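Local coordinates for protein transcriptional regulator Tm0710 (Thermotoga maritima, PDB 2A61) that probably binds DNA as a dimer through a winged helix-turn-helix domain and regulates transcription, as other members of the MarR family do, at residues 17-21 against 108-112; 21-26 against 103-108; 39-43 against 98-102. All blocks are in the same frame, centred on the assembly; numbering follows the deposited sequence.

Contact 1. Residues 17-21 against 108-112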
loop_
_atom_site.group_PDB
_atom_site.type_symbol
_atom_site.label_atom_id
_atom_site.label_comp_id
_atom_site.label_asym_id
_atom_site.label_seq_id
_atom_site.Cartn_x
_atom_site.Cartn_y
_atom_site.Cartn_z
ATOM N N MET A 17 1.361 9.795 -1.516
ATOM C CA MET A 17 1.060 10.971 -0.688
ATOM C C MET A 17 -0.244 10.826 0.083
ATOM O O MET A 17 -0.315 11.188 1.266
ATOM C CB MET A 17 1.042 12.289 -1.500
ATOM C CG MET A 17 2.472 12.729 -1.900
ATOM S SD MET A 17 2.514 14.351 -2.676
ATOM C CE MET A 17 1.967 13.884 -4.333
ATOM N N VAL A 18 -1.280 10.318 -0.578
ATOM C CA VAL A 18 -2.520 10.164 0.143
ATOM C C VAL A 18 -2.404 9.039 1.177
ATOM O O VAL A 18 -3.006 9.141 2.227
ATOM C CB VAL A 18 -3.738 10.031 -0.760
ATOM C CG1 VAL A 18 -3.656 8.795 -1.554
ATOM C CG2 VAL A 18 -5.027 10.118 0.107
ATOM N N LYS A 19 -1.676 7.969 0.845
ATOM C CA LYS A 19 -1.460 6.854 1.803
ATOM C C LYS A 19 -0.765 7.374 3.075
ATOM O O LYS A 19 -1.232 7.127 4.192
ATOM C CB LYS A 19 -0.626 5.732 1.154
ATOM C CG LYS A 19 -0.303 4.507 2.071
ATOM C CD LYS A 19 0.809 3.671 1.430
ATOM C CE LYS A 19 1.153 2.396 2.267
ATOM N NZ LYS A 19 0.000 1.474 2.150
ATOM N N VAL A 20 0.335 8.110 2.888
ATOM C CA VAL A 20 1.119 8.644 3.984
ATOM C C VAL A 20 0.320 9.636 4.803
ATOM O O VAL A 20 0.296 9.566 6.042
ATOM C CB VAL A 20 2.447 9.248 3.466
ATOM C CG1 VAL A 20 3.228 9.966 4.593
ATOM C CG2 VAL A 20 3.281 8.153 2.820
ATOM N N GLU A 21 -0.386 10.521 4.124
ATOM C CA GLU A 21 -1.193 11.514 4.811
ATOM C C GLU A 21 -2.269 10.915 5.743
ATOM O O GLU A 21 -2.401 11.320 6.885
ATOM C CB GLU A 21 -1.825 12.460 3.801
ATOM C CG GLU A 21 -2.618 13.602 4.474
ATOM C CD GLU A 21 -1.735 14.657 5.203
ATOM O OE1 GLU A 21 -0.551 14.869 4.855
ATOM O OE2 GLU A 21 -2.258 15.284 6.148
ATOM N N ARG A 108 -7.766 11.504 4.956
ATOM C CA ARG A 108 -7.640 11.494 3.489
ATOM C C ARG A 108 -8.652 12.409 2.781
ATOM O O ARG A 108 -8.294 13.131 1.832
ATOM C CB ARG A 108 -7.781 10.059 2.969
ATOM C CG ARG A 108 -6.594 9.143 3.331
ATOM C CD ARG A 108 -6.932 7.677 3.101
ATOM N NE ARG A 108 -7.106 7.375 1.679
ATOM C CZ ARG A 108 -6.202 6.768 0.898
ATOM N NH1 ARG A 108 -5.031 6.359 1.388
ATOM N NH2 ARG A 108 -6.476 6.554 -0.389
ATOM N N GLU A 109 -9.923 12.341 3.205
ATOM C CA GLU A 109 -10.973 13.233 2.669
ATOM C C GLU A 109 -10.604 14.717 2.882
ATOM O O GLU A 109 -10.767 15.551 1.963
ATOM C CB GLU A 109 -12.349 12.904 3.320
ATOM C CG GLU A 109 -12.952 11.539 2.838
ATOM C CD GLU A 109 -14.244 11.141 3.575
ATOM O OE1 GLU A 109 -14.584 11.759 4.595
ATOM O OE2 GLU A 109 -14.902 10.186 3.148
ATOM N N ASN A 110 -10.116 15.040 4.078
ATOM C CA ASN A 110 -9.720 16.424 4.396
ATOM C C ASN A 110 -8.524 16.876 3.559
ATOM O O ASN A 110 -8.495 17.991 3.045
ATOM C CB ASN A 110 -9.446 16.615 5.910
ATOM C CG ASN A 110 -10.683 16.333 6.784
ATOM O OD1 ASN A 110 -11.825 16.303 6.304
ATOM N ND2 ASN A 110 -10.446 16.097 8.065
ATOM N N PHE A 111 -7.565 15.976 3.384
ATOM C CA PHE A 111 -6.409 16.220 2.509
ATOM C C PHE A 111 -6.901 16.516 1.063
ATOM O O PHE A 111 -6.524 17.506 0.455
ATOM C CB PHE A 111 -5.521 14.984 2.555
ATOM C CG PHE A 111 -4.232 15.103 1.776
ATOM C CD1 PHE A 111 -3.427 16.233 1.888
ATOM C CD2 PHE A 111 -3.797 14.046 0.990
ATOM C CE1 PHE A 111 -2.269 16.323 1.189
ATOM C CE2 PHE A 111 -2.600 14.147 0.270
ATOM C CZ PHE A 111 -1.849 15.275 0.380
ATOM N N ILE A 112 -7.801 15.674 0.556
ATOM C CA ILE A 112 -8.295 15.808 -0.822
ATOM C C ILE A 112 -9.188 17.060 -0.955
ATOM O O ILE A 112 -9.174 17.725 -1.996
ATOM C CB ILE A 112 -9.051 14.527 -1.256
ATOM C CG1 ILE A 112 -8.084 13.307 -1.348
ATOM C CG2 ILE A 112 -9.857 14.761 -2.577
ATOM C CD1 ILE A 112 -6.958 13.431 -2.334
HETATM O O HOH W 1 -3.904 6.104 4.144
#

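Contact 2. Residues 21-26 against 103-108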
loop_
_atom_site.group_PDB
_atom_site.type_symbol
_atom_site.label_atom_id
_atom_site.label_comp_id
_atom_site.label_asym_id
_atom_site.label_seq_id
_atom_site.Cartn_x
_atom_site.Cartn_y
_atom_site.Cartn_z
ATOM N N GLU A 21 -0.386 10.521 4.124
ATOM C CA GLU A 21 -1.193 11.514 4.811
ATOM C C GLU A 21 -2.269 10.915 5.743
ATOM O O GLU A 21 -2.401 11.320 6.885
ATOM C CB GLU A 21 -1.825 12.460 3.801
ATOM C CG GLU A 21 -2.618 13.602 4.474
ATOM C CD GLU A 21 -1.735 14.657 5.203
ATOM O OE1 GLU A 21 -0.551 14.869 4.855
ATOM O OE2 GLU A 21 -2.258 15.284 6.148
ATOM N N GLY A 22 -3.015 9.951 5.218
ATOM C CA GLY A 22 -4.007 9.181 5.954
ATOM C C GLY A 22 -3.411 8.460 7.144
ATOM O O GLY A 22 -4.008 8.482 8.223
ATOM N N ARG A 23 -2.241 7.853 6.975
ATOM C CA ARG A 23 -1.628 7.026 8.070
ATOM C C ARG A 23 -1.029 7.813 9.250
ATOM O O ARG A 23 -0.620 7.224 10.255
ATOM C CB ARG A 23 -0.620 6.032 7.503
ATOM C CG ARG A 23 -1.320 4.764 6.881
ATOM C CD ARG A 23 -0.355 3.935 6.057
ATOM N NE ARG A 23 -0.911 2.740 5.435
ATOM C CZ ARG A 23 -0.522 1.488 5.706
ATOM N NH1 ARG A 23 0.451 1.232 6.562
ATOM N NH2 ARG A 23 -1.070 0.477 5.070
ATOM N N LYS A 24 -0.987 9.137 9.107
ATOM C CA LYS A 24 -0.511 10.072 10.150
ATOM C C LYS A 24 -1.393 9.995 11.400
ATOM O O LYS A 24 -0.923 10.243 12.515
ATOM C CB LYS A 24 -0.434 11.504 9.607
ATOM C CG LYS A 24 0.723 11.717 8.641
ATOM C CD LYS A 24 0.674 13.135 8.070
ATOM C CE LYS A 24 1.884 13.433 7.200
ATOM N NZ LYS A 24 1.686 14.759 6.572
ATOM N N VAL A 25 -2.663 9.617 11.227
ATOM C CA VAL A 25 -3.549 9.397 12.374
ATOM C C VAL A 25 -3.183 8.171 13.251
ATOM O O VAL A 25 -3.534 8.130 14.426
ATOM C CB VAL A 25 -5.094 9.391 11.999
ATOM C CG1 VAL A 25 -5.449 10.562 11.058
ATOM C CG2 VAL A 25 -5.469 8.151 11.392
ATOM N N LEU A 26 -2.468 7.192 12.694
ATOM C CA LEU A 26 -2.052 6.038 13.465
ATOM C C LEU A 26 -1.165 6.376 14.678
ATOM O O LEU A 26 -1.080 5.608 15.630
ATOM C CB LEU A 26 -1.307 5.064 12.577
ATOM C CG LEU A 26 -1.997 4.415 11.360
ATOM C CD1 LEU A 26 -0.973 3.482 10.680
ATOM C CD2 LEU A 26 -3.267 3.647 11.778
ATOM N N LYS A 103 -11.187 7.245 10.850
ATOM C CA LYS A 103 -10.295 8.418 11.054
ATOM C C LYS A 103 -9.196 8.546 10.001
ATOM O O LYS A 103 -8.841 9.654 9.598
ATOM C CB LYS A 103 -9.723 8.417 12.471
ATOM C CG LYS A 103 -10.737 8.992 13.497
ATOM C CD LYS A 103 -10.286 8.917 14.974
ATOM C CE LYS A 103 -11.461 9.276 15.911
ATOM N NZ LYS A 103 -11.233 8.801 17.328
ATOM N N VAL A 104 -8.670 7.423 9.534
ATOM C CA VAL A 104 -7.753 7.431 8.383
ATOM C C VAL A 104 -8.440 8.020 7.100
ATOM O O VAL A 104 -7.872 8.889 6.387
ATOM C CB VAL A 104 -7.133 6.013 8.149
ATOM C CG1 VAL A 104 -6.396 5.935 6.799
ATOM C CG2 VAL A 104 -6.211 5.624 9.311
ATOM N N ILE A 105 -9.638 7.518 6.814
ATOM C CA ILE A 105 -10.416 7.934 5.650
ATOM C C ILE A 105 -10.793 9.421 5.742
ATOM O O ILE A 105 -10.618 10.193 4.775
ATOM C CB ILE A 105 -11.674 7.020 5.480
ATOM C CG1 ILE A 105 -11.217 5.592 5.113
ATOM C CG2 ILE A 105 -12.592 7.605 4.447
ATOM C CD1 ILE A 105 -12.308 4.558 5.060
ATOM N N GLU A 106 -11.252 9.815 6.928
ATOM C CA GLU A 106 -11.543 11.202 7.229
ATOM C C GLU A 106 -10.331 12.105 6.943
ATOM O O GLU A 106 -10.505 13.117 6.320
ATOM C CB GLU A 106 -11.998 11.375 8.684
ATOM C CG GLU A 106 -12.158 12.801 9.130
ATOM C CD GLU A 106 -12.584 12.922 10.591
ATOM O OE1 GLU A 106 -11.698 13.113 11.470
ATOM O OE2 GLU A 106 -13.808 12.801 10.839
ATOM N N ARG A 107 -9.138 11.726 7.393
ATOM C CA ARG A 107 -7.916 12.527 7.160
ATOM C C ARG A 107 -7.613 12.628 5.656
ATOM O O ARG A 107 -7.242 13.700 5.145
ATOM C CB ARG A 107 -6.719 11.928 7.911
ATOM C CG ARG A 107 -5.342 12.556 7.567
ATOM C CD ARG A 107 -5.257 13.935 8.084
ATOM N NE ARG A 107 -4.913 13.823 9.487
ATOM C CZ ARG A 107 -3.701 14.024 9.985
ATOM N NH1 ARG A 107 -2.701 14.384 9.194
ATOM N NH2 ARG A 107 -3.517 13.883 11.291
ATOM N N ARG A 108 -7.766 11.504 4.956
ATOM C CA ARG A 108 -7.640 11.494 3.489
ATOM C C ARG A 108 -8.652 12.409 2.781
ATOM O O ARG A 108 -8.294 13.131 1.832
ATOM C CB ARG A 108 -7.781 10.059 2.969
ATOM C CG ARG A 108 -6.594 9.143 3.331
ATOM C CD ARG A 108 -6.932 7.677 3.101
ATOM N NE ARG A 108 -7.106 7.375 1.679
ATOM C CZ ARG A 108 -6.202 6.768 0.898
ATOM N NH1 ARG A 108 -5.031 6.359 1.388
ATOM N NH2 ARG A 108 -6.476 6.554 -0.389
#

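Contact 3. Residues 39-43 against 98-102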
loop_
_atom_site.group_PDB
_atom_site.type_symbol
_atom_site.label_atom_id
_atom_site.label_comp_id
_atom_site.label_asym_id
_atom_site.label_seq_id
_atom_site.Cartn_x
_atom_site.Cartn_y
_atom_site.Cartn_z
ATOM N N LEU A 39 -5.838 -4.587 10.481
ATOM C CA LEU A 39 -7.147 -3.980 10.792
ATOM C C LEU A 39 -7.895 -3.583 9.549
ATOM O O LEU A 39 -9.111 -3.812 9.465
ATOM C CB LEU A 39 -7.023 -2.739 11.664
ATOM C CG LEU A 39 -6.673 -2.833 13.130
ATOM C CD1 LEU A 39 -6.497 -1.400 13.696
ATOM C CD2 LEU A 39 -7.781 -3.571 13.871
ATOM N N GLN A 40 -7.193 -2.966 8.581
ATOM C CA GLN A 40 -7.856 -2.537 7.349
ATOM C C GLN A 40 -8.293 -3.680 6.439
ATOM O O GLN A 40 -9.328 -3.573 5.811
ATOM C CB GLN A 40 -7.073 -1.445 6.585
ATOM C CG GLN A 40 -5.875 -1.891 5.860
ATOM C CD GLN A 40 -5.369 -0.828 4.858
ATOM O OE1 GLN A 40 -4.211 -0.854 4.453
ATOM N NE2 GLN A 40 -6.246 0.091 4.461
ATOM N N LYS A 41 -7.529 -4.769 6.419
ATOM C CA LYS A 41 -7.929 -5.992 5.726
ATOM C C LYS A 41 -9.225 -6.586 6.268
ATOM O O LYS A 41 -10.119 -6.938 5.481
ATOM C CB LYS A 41 -6.815 -7.020 5.791
ATOM C CG LYS A 41 -7.110 -8.322 5.086
ATOM C CD LYS A 41 -7.558 -8.151 3.600
ATOM C CE LYS A 41 -6.518 -7.454 2.699
ATOM N NZ LYS A 41 -6.966 -7.202 1.249
ATOM N N ILE A 42 -9.339 -6.660 7.594
ATOM C CA ILE A 42 -10.527 -7.203 8.220
ATOM C C ILE A 42 -11.665 -6.198 8.043
ATOM O O ILE A 42 -12.819 -6.591 7.869
ATOM C CB ILE A 42 -10.290 -7.546 9.739
ATOM C CG1 ILE A 42 -9.232 -8.641 9.875
ATOM C CG2 ILE A 42 -11.607 -7.952 10.430
ATOM C CD1 ILE A 42 -8.635 -8.812 11.362
ATOM N N TYR A 43 -11.350 -4.906 8.093
ATOM C CA TYR A 43 -12.369 -3.884 7.927
ATOM C C TYR A 43 -13.060 -4.021 6.567
ATOM O O TYR A 43 -14.272 -3.893 6.460
ATOM C CB TYR A 43 -11.754 -2.492 8.043
ATOM C CG TYR A 43 -12.729 -1.342 7.811
ATOM C CD1 TYR A 43 -13.363 -0.715 8.886
ATOM C CD2 TYR A 43 -12.988 -0.856 6.505
ATOM C CE1 TYR A 43 -14.264 0.346 8.669
ATOM C CE2 TYR A 43 -13.869 0.197 6.281
ATOM C CZ TYR A 43 -14.471 0.802 7.379
ATOM O OH TYR A 43 -15.320 1.838 7.183
ATOM N N GLU A 98 -12.975 -0.083 13.965
ATOM C CA GLU A 98 -13.573 0.608 12.821
ATOM C C GLU A 98 -13.286 2.093 12.852
ATOM O O GLU A 98 -13.001 2.672 11.809
ATOM C CB GLU A 98 -15.084 0.392 12.758
ATOM C CG GLU A 98 -15.465 -1.016 12.340
ATOM C CD GLU A 98 -16.981 -1.185 12.182
ATOM O OE1 GLU A 98 -17.721 -0.775 13.086
ATOM O OE2 GLU A 98 -17.394 -1.736 11.154
ATOM N N GLU A 99 -13.357 2.691 14.039
ATOM C CA GLU A 99 -13.149 4.136 14.192
ATOM C C GLU A 99 -11.760 4.534 13.702
ATOM O O GLU A 99 -11.572 5.629 13.242
ATOM C CB GLU A 99 -13.337 4.583 15.657
ATOM C CG GLU A 99 -14.798 4.607 16.086
ATOM C CD GLU A 99 -15.018 4.575 17.601
ATOM O OE1 GLU A 99 -14.038 4.497 18.391
ATOM O OE2 GLU A 99 -16.210 4.643 17.998
ATOM N N VAL A 100 -10.792 3.655 13.869
ATOM C CA VAL A 100 -9.421 3.909 13.433
ATOM C C VAL A 100 -9.456 4.050 11.878
ATOM O O VAL A 100 -9.025 5.065 11.357
ATOM C CB VAL A 100 -8.472 2.761 13.817
ATOM C CG1 VAL A 100 -7.059 3.019 13.211
ATOM C CG2 VAL A 100 -8.394 2.555 15.347
ATOM N N ILE A 101 -10.003 3.048 11.162
ATOM C CA ILE A 101 -10.109 3.127 9.702
ATOM C C ILE A 101 -10.879 4.378 9.271
ATOM O O ILE A 101 -10.455 5.087 8.353
ATOM C CB ILE A 101 -10.718 1.807 9.083
ATOM C CG1 ILE A 101 -9.639 0.718 9.009
ATOM C CG2 ILE A 101 -11.132 2.014 7.640
ATOM C CD1 ILE A 101 -9.407 0.032 10.280
ATOM N N GLU A 102 -11.998 4.660 9.961
ATOM C CA GLU A 102 -12.811 5.852 9.661
ATOM C C GLU A 102 -12.035 7.167 9.822
ATOM O O GLU A 102 -12.245 8.108 9.064
ATOM C CB GLU A 102 -14.039 5.879 10.575
ATOM C CG GLU A 102 -15.033 4.756 10.254
ATOM C CD GLU A 102 -16.220 4.652 11.202
ATOM O OE1 GLU A 102 -16.270 5.330 12.286
ATOM O OE2 GLU A 102 -17.108 3.857 10.855
HETATM O O HOH W 2 -16.179 -3.454 8.534
HETATM O O HOH W 3 -17.170 2.198 8.960
#

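Contact 1. Residues 17-21 against 108-112
V18 and R108 bring the helical segments 17-21 and 108-112 closest, their CA atoms 6.3 Å apart, where the two axes pass 9.7 Å from each other at 130° between their N-to-C directions. The side chains of this pair cross at about a right angle. V18 CG2 sits over the centre of one face of the R108 guanidinium, 3.6 Å from CZ, and also touches R108 CG. The arginine reaches this position because its chain bends at chi3, folding the flat group back across the valine. Its NH1 donates to a water that in turn donates to K19 O, so a carbonyl of helix 5-23 is tied to the arginine through solvent. R108 NE turns to another partner, forming a salt bridge with E8 of the second subunit.

Helices 5-23 and 95-119 belong to the helical region that pairs the two subunits, as in MarR-family dimers, and the second subunit accordingly reaches most of this contact; its M138 packs on both M17 and F111.

F111 extends from helix 95-119 toward the other helix. E21 lays its aliphatic part over one face of the ring in a CH-pi contact, CG standing 3.8 Å from the centroid and offset toward the rim. With chi2 at 70° the glutamate chain is bent, and the plane of its carboxylate, whose oxygens are held by K24 and R107, is tilted only 22° from that of the ring, with CD 4.0 Å from F111 CD1. The CE2 side of the ring passes by the backbone of the first helix, F111 CE2 lying 4.0 Å from V18 CA and 3.9 Å from M17 O.

Contact 2. Residues 21-26 against 103-108
E21 and R107 form the polar link between residues 21-26 and 103-108, a salt bridge in which R107 NH1 donates to E21 OE2 at 3.2 Å with an N-H...O angle of 152°. The acceptor lies at the edge of the guanidinium and almost in its plane, whereas the nitrogen meets the carboxylate from above. The second oxygen, E21 OE1, takes a shorter bond of 2.8 Å from K24 NZ. Each carboxylate oxygen therefore has its own cationic donor, and the shared anion probably offsets the proximity of the two positive charges. K24 NZ also donates to S143 O of the second subunit.

Bends at chi2 and chi3 curl R107 back over the end of the first helix, bringing CG to 3.3 Å from E21 O and laying its chain alongside V25 CG1. The other methyl of that valine, CG2, is pressed tightly against V104 CG2 at 3.4 Å. G22 permits the closest backbone approach, its CA lying 4.8 Å from V104 CA and 3.7 Å from R108 CG; a CB here would point toward the second helix and clash with R108 CG.

From R23 to L26 the chain makes a type I turn, closed by L26 N donating to R23 O, while K24 N and V25 N make weak bonds to E21 O and G22 O. R23 uses NH2 in a salt bridge with D37. The contact thus lies where helix 5-23 ends against helix 95-119, with F36 of helix 33-45 touching R23, L26 and V104.

Contact 3. Residues 39-43 against 98-102
I101 and Y43 form the centre of the contact between 39-43 and 98-102. I101 CG2 stands over the middle of one face of the tyrosine ring, 3.4 Å from the centroid and 5° off the ring normal, a close and nearly perpendicular CH-pi contact. CG1, on the other branch, passes Y43 CB and carries CD1 to 3.9 Å from L39 CB. I101 thereby fills the space between L39 and Y43, one turn apart on helix 33-45, with Q40 CB beside its CG1. E98 CG approaches the ring obliquely, 4.1 Å from Y43 CD1. More loosely, V100 CG1 packs on L39 CD1 at 4.5 Å.

Water completes the polar side. One molecule lies 2.6 Å from Y43 OH and donates to E102 OE2, joining the phenol to the carboxylate. A second, on the opposite face from I101 and offset toward the rim, donates to Y43 O and weakly to E98 OE2. Both glutamates are also salt-bridged to R95, which probably helps hold their carboxylates where the waters reach them. Replacing the tyrosine by alanine removes the ring, and I101 CG2 would probably lose its aromatic face and the water beside E102 its phenol partner.

The tyrosine ring reaches helix 95-119 because chi1 (177°) carries it anti to the backbone N. The two axes pass 9.9 Å apart and are nearly perpendicular, at 98°. Helix 33-45 falls in the MarR family region, which has the winged helix-turn-helix fold, and this crossing sets it against helix 95-119. Around it, I93 of strand 88-93 touches Y43 and E98, L77 of strand 77-82 packs on L39, and V100 meets L26 and F29 of helix 26-29.

All three contacts use helix 95-119, in succession along its length. Contacts 1 and 2 share helix 5-23 as well as E21 and R108, their centres 7 Å apart, and both touch the second subunit; contact 3 joins the same long helix to helix 33-45 and meets no other chain of the assembly. Contact 1 is the buried one, whereas contacts 2 and 3 are partly buried. In chemistry, contacts 1 and 3 both rest an aliphatic carbon on an aromatic face and use bridging water, while contact 2 differs by its direct ion pairs and tight valine pair. Contacts 2 and 3 meet through L26 on V100 and R23 on Q40.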